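Local coordinates for lipoprotein (Bacillus anthracis, PDB 4JG9) that is of unknown function but, as a putative lipoprotein with an all-beta fold, is probably anchored to the bacterial membrane by a lipid, at residues F61-K65 with I66-G70. Numbering follows the deposited sequence.
Sequences FIQEK and IPLKG
F61 and L68 grip each other through two backbone hydrogen bonds: F61 N gives to L68 O at 3.0 Å, and L68 N returns one to F61 O at 2.8 Å, less straight at its hydrogen (143°). Two residues nearer the turn, Q63 and I66 repeat the exchange. Q63 N reaches I66 O at 3.0 Å and is nearly straight at the hydrogen, 169°, whereas I66 N meets Q63 O at 3.1 Å from well above the carbonyl plane (59° out of it), at the bond that closes the turn. Q63 to I66 form a type I' turn, with positive phi at both central residues, so this is a beta hairpin with a two-residue loop, E64 and K65; it forms one edge of a five-stranded antiparallel sheet, with strand 60-63 outermost within this chain and strand 66-69 pairing on its other side with strand 75-78. Between the hydrogen-bonded pairs, I62 faces P67 as a non-hydrogen-bonded pair; I62 CA also makes a C-H...O contact with I66 O.

F61, Q63, I66 and L68 share one face. There F61 CG stands between its own backbone N and carbonyl carbon, which brings the ring over toward the neighbouring strand, and L68 CB lies over one ring face in a CH-pi contact, offset toward the rim near CZ, 4.0 Å from the centroid. L68 CD2 then packs against Q63 CB at 3.6 Å, while A76 touches both F61 and L68, and Y93 touches I66 and L68.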
ATOM      1  N   PHE A  61     -21.682 -20.863   2.882  1.00 51.43           N
ATOM      2  CA  PHE A  61     -22.980 -21.057   3.510  1.00 49.04           C
ATOM      3  C   PHE A  61     -24.006 -20.253   2.730  1.00 49.28           C
ATOM      4  O   PHE A  61     -23.659 -19.297   2.009  1.00 47.74           O
ATOM      5  CB  PHE A  61     -22.966 -20.636   4.986  1.00 44.47           C
ATOM      6  CG  PHE A  61     -22.689 -19.179   5.196  1.00 48.21           C
ATOM      7  CD1 PHE A  61     -23.734 -18.275   5.356  1.00 49.01           C
ATOM      8  CD2 PHE A  61     -21.388 -18.707   5.252  1.00 47.97           C
ATOM      9  CE1 PHE A  61     -23.486 -16.926   5.552  1.00 47.14           C
ATOM     10  CE2 PHE A  61     -21.132 -17.354   5.449  1.00 49.62           C
ATOM     11  CZ  PHE A  61     -22.181 -16.464   5.598  1.00 49.29           C
ATOM     12  N   ILE A  62     -25.270 -20.595   2.933  1.00 47.93           N
ATOM     13  CA  ILE A  62     -26.363 -19.950   2.234  1.00 55.08           C
ATOM     14  C   ILE A  62     -27.052 -18.921   3.101  1.00 59.76           C
ATOM     15  O   ILE A  62     -27.454 -19.196   4.234  1.00 65.54           O
ATOM     16  CB  ILE A  62     -27.438 -20.969   1.783  1.00 57.74           C
ATOM     17  CG1 ILE A  62     -26.832 -22.008   0.842  1.00 59.29           C
ATOM     18  CG2 ILE A  62     -28.583 -20.250   1.089  1.00 57.58           C
ATOM     19  CD1 ILE A  62     -26.437 -21.441  -0.526  1.00 56.67           C
ATOM     20  N   GLN A  63     -27.205 -17.735   2.539  1.00 57.85           N
ATOM     21  CA  GLN A  63     -27.961 -16.685   3.179  1.00 63.55           C
ATOM     22  C   GLN A  63     -28.938 -16.163   2.136  1.00 61.74           C
ATOM     23  O   GLN A  63     -28.533 -15.726   1.056  1.00 53.82           O
ATOM     24  CB  GLN A  63     -27.024 -15.582   3.668  1.00 65.91           C
ATOM     25  CG  GLN A  63     -27.726 -14.427   4.340  1.00 72.09           C
ATOM     26  CD  GLN A  63     -27.510 -14.416   5.841  1.00 75.08           C
ATOM     27  OE1 GLN A  63     -26.593 -15.066   6.359  1.00 77.59           O
ATOM     28  NE2 GLN A  63     -28.340 -13.657   6.549  1.00 70.61           N
ATOM     29  N   GLU A  64     -30.222 -16.287   2.428  1.00 69.62           N
ATOM     30  CA  GLU A  64     -31.260 -15.861   1.505  1.00 73.86           C
ATOM     31  C   GLU A  64     -31.114 -16.498   0.135  1.00 70.53           C
ATOM     32  O   GLU A  64     -31.300 -15.844  -0.880  1.00 67.98           O
ATOM     33  CB  GLU A  64     -31.318 -14.343   1.398  1.00 77.35           C
ATOM     34  CG  GLU A  64     -31.719 -13.677   2.698  1.00 88.66           C
ATOM     35  CD  GLU A  64     -32.444 -12.373   2.483  1.00102.56           C
ATOM     36  OE1 GLU A  64     -33.297 -12.309   1.576  1.00108.73           O
ATOM     37  OE2 GLU A  64     -32.167 -11.416   3.230  1.00107.42           O
ATOM     38  N   LYS A  65     -30.762 -17.775   0.116  1.00 66.89           N
ATOM     39  CA  LYS A  65     -30.698 -18.538  -1.121  1.00 64.02           C
ATOM     40  C   LYS A  65     -29.452 -18.332  -1.972  1.00 58.00           C
ATOM     41  O   LYS A  65     -29.362 -18.872  -3.065  1.00 60.35           O
ATOM     42  CB  LYS A  65     -31.945 -18.269  -1.960  1.00 67.03           C
ATOM     43  CG  LYS A  65     -33.216 -18.782  -1.317  1.00 72.62           C
ATOM     44  CD  LYS A  65     -34.452 -18.303  -2.047  1.00 80.88           C
ATOM     45  CE  LYS A  65     -35.707 -18.759  -1.327  1.00 87.26           C
ATOM     46  NZ  LYS A  65     -36.927 -18.095  -1.856  1.00 94.77           N
ATOM     47  N   ILE A  66     -28.488 -17.570  -1.478  1.00 52.90           N
ATOM     48  CA  ILE A  66     -27.272 -17.337  -2.244  1.00 58.34           C
ATOM     49  C   ILE A  66     -26.033 -17.704  -1.456  1.00 56.21           C
ATOM     50  O   ILE A  66     -25.992 -17.569  -0.244  1.00 54.92           O
ATOM     51  CB  ILE A  66     -27.166 -15.902  -2.778  1.00 53.71           C
ATOM     52  CG1 ILE A  66     -27.134 -14.901  -1.631  1.00 48.19           C
ATOM     53  CG2 ILE A  66     -28.311 -15.614  -3.728  1.00 53.25           C
ATOM     54  CD1 ILE A  66     -26.555 -13.566  -2.020  1.00 48.29           C
ATOM     55  N   PRO A  67     -25.029 -18.210  -2.155  1.00 52.61           N
ATOM     56  CA  PRO A  67     -23.783 -18.646  -1.520  1.00 45.88           C
ATOM     57  C   PRO A  67     -22.898 -17.504  -1.034  1.00 47.40           C
ATOM     58  O   PRO A  67     -22.698 -16.529  -1.739  1.00 42.87           O
ATOM     59  CB  PRO A  67     -23.092 -19.447  -2.619  1.00 47.33           C
ATOM     60  CG  PRO A  67     -23.684 -18.955  -3.883  1.00 51.98           C
ATOM     61  CD  PRO A  67     -25.094 -18.588  -3.571  1.00 52.88           C
ATOM     62  N   LEU A  68     -22.368 -17.654   0.171  1.00 48.62           N
ATOM     63  CA  LEU A  68     -21.547 -16.635   0.797  1.00 46.47           C
ATOM     64  C   LEU A  68     -20.309 -17.218   1.451  1.00 48.80           C
ATOM     65  O   LEU A  68     -20.314 -18.355   1.892  1.00 50.25           O
ATOM     66  CB  LEU A  68     -22.360 -15.903   1.862  1.00 46.71           C
ATOM     67  CG  LEU A  68     -22.878 -14.502   1.574  1.00 50.99           C
ATOM     68  CD1 LEU A  68     -23.404 -14.367   0.163  1.00 55.52           C
ATOM     69  CD2 LEU A  68     -23.937 -14.118   2.585  1.00 44.82           C
ATOM     70  N   LYS A  69     -19.246 -16.427   1.513  1.00 44.00           N
ATOM     71  CA  LYS A  69     -18.044 -16.826   2.226  1.00 44.67           C
ATOM     72  C   LYS A  69     -17.657 -15.798   3.269  1.00 48.03           C
ATOM     73  O   LYS A  69     -17.592 -14.613   2.986  1.00 52.84           O
ATOM     74  CB  LYS A  69     -16.883 -17.077   1.276  1.00 45.53           C
ATOM     75  CG  LYS A  69     -16.809 -18.505   0.792  1.00 53.07           C
ATOM     76  CD  LYS A  69     -15.431 -18.848   0.276  1.00 53.68           C
ATOM     77  CE  LYS A  69     -15.435 -20.201  -0.411  1.00 53.89           C
ATOM     78  NZ  LYS A  69     -15.893 -21.284   0.492  1.00 49.65           N
ATOM     79  N   GLY A  70     -17.393 -16.259   4.479  1.00 44.94           N
ATOM     80  CA  GLY A  70     -16.994 -15.370   5.548  1.00 46.38           C
ATOM     81  C   GLY A  70     -17.519 -15.847   6.879  1.00 47.92           C
ATOM     82  O   GLY A  70     -17.637 -17.038   7.111  1.00 53.52           O
TER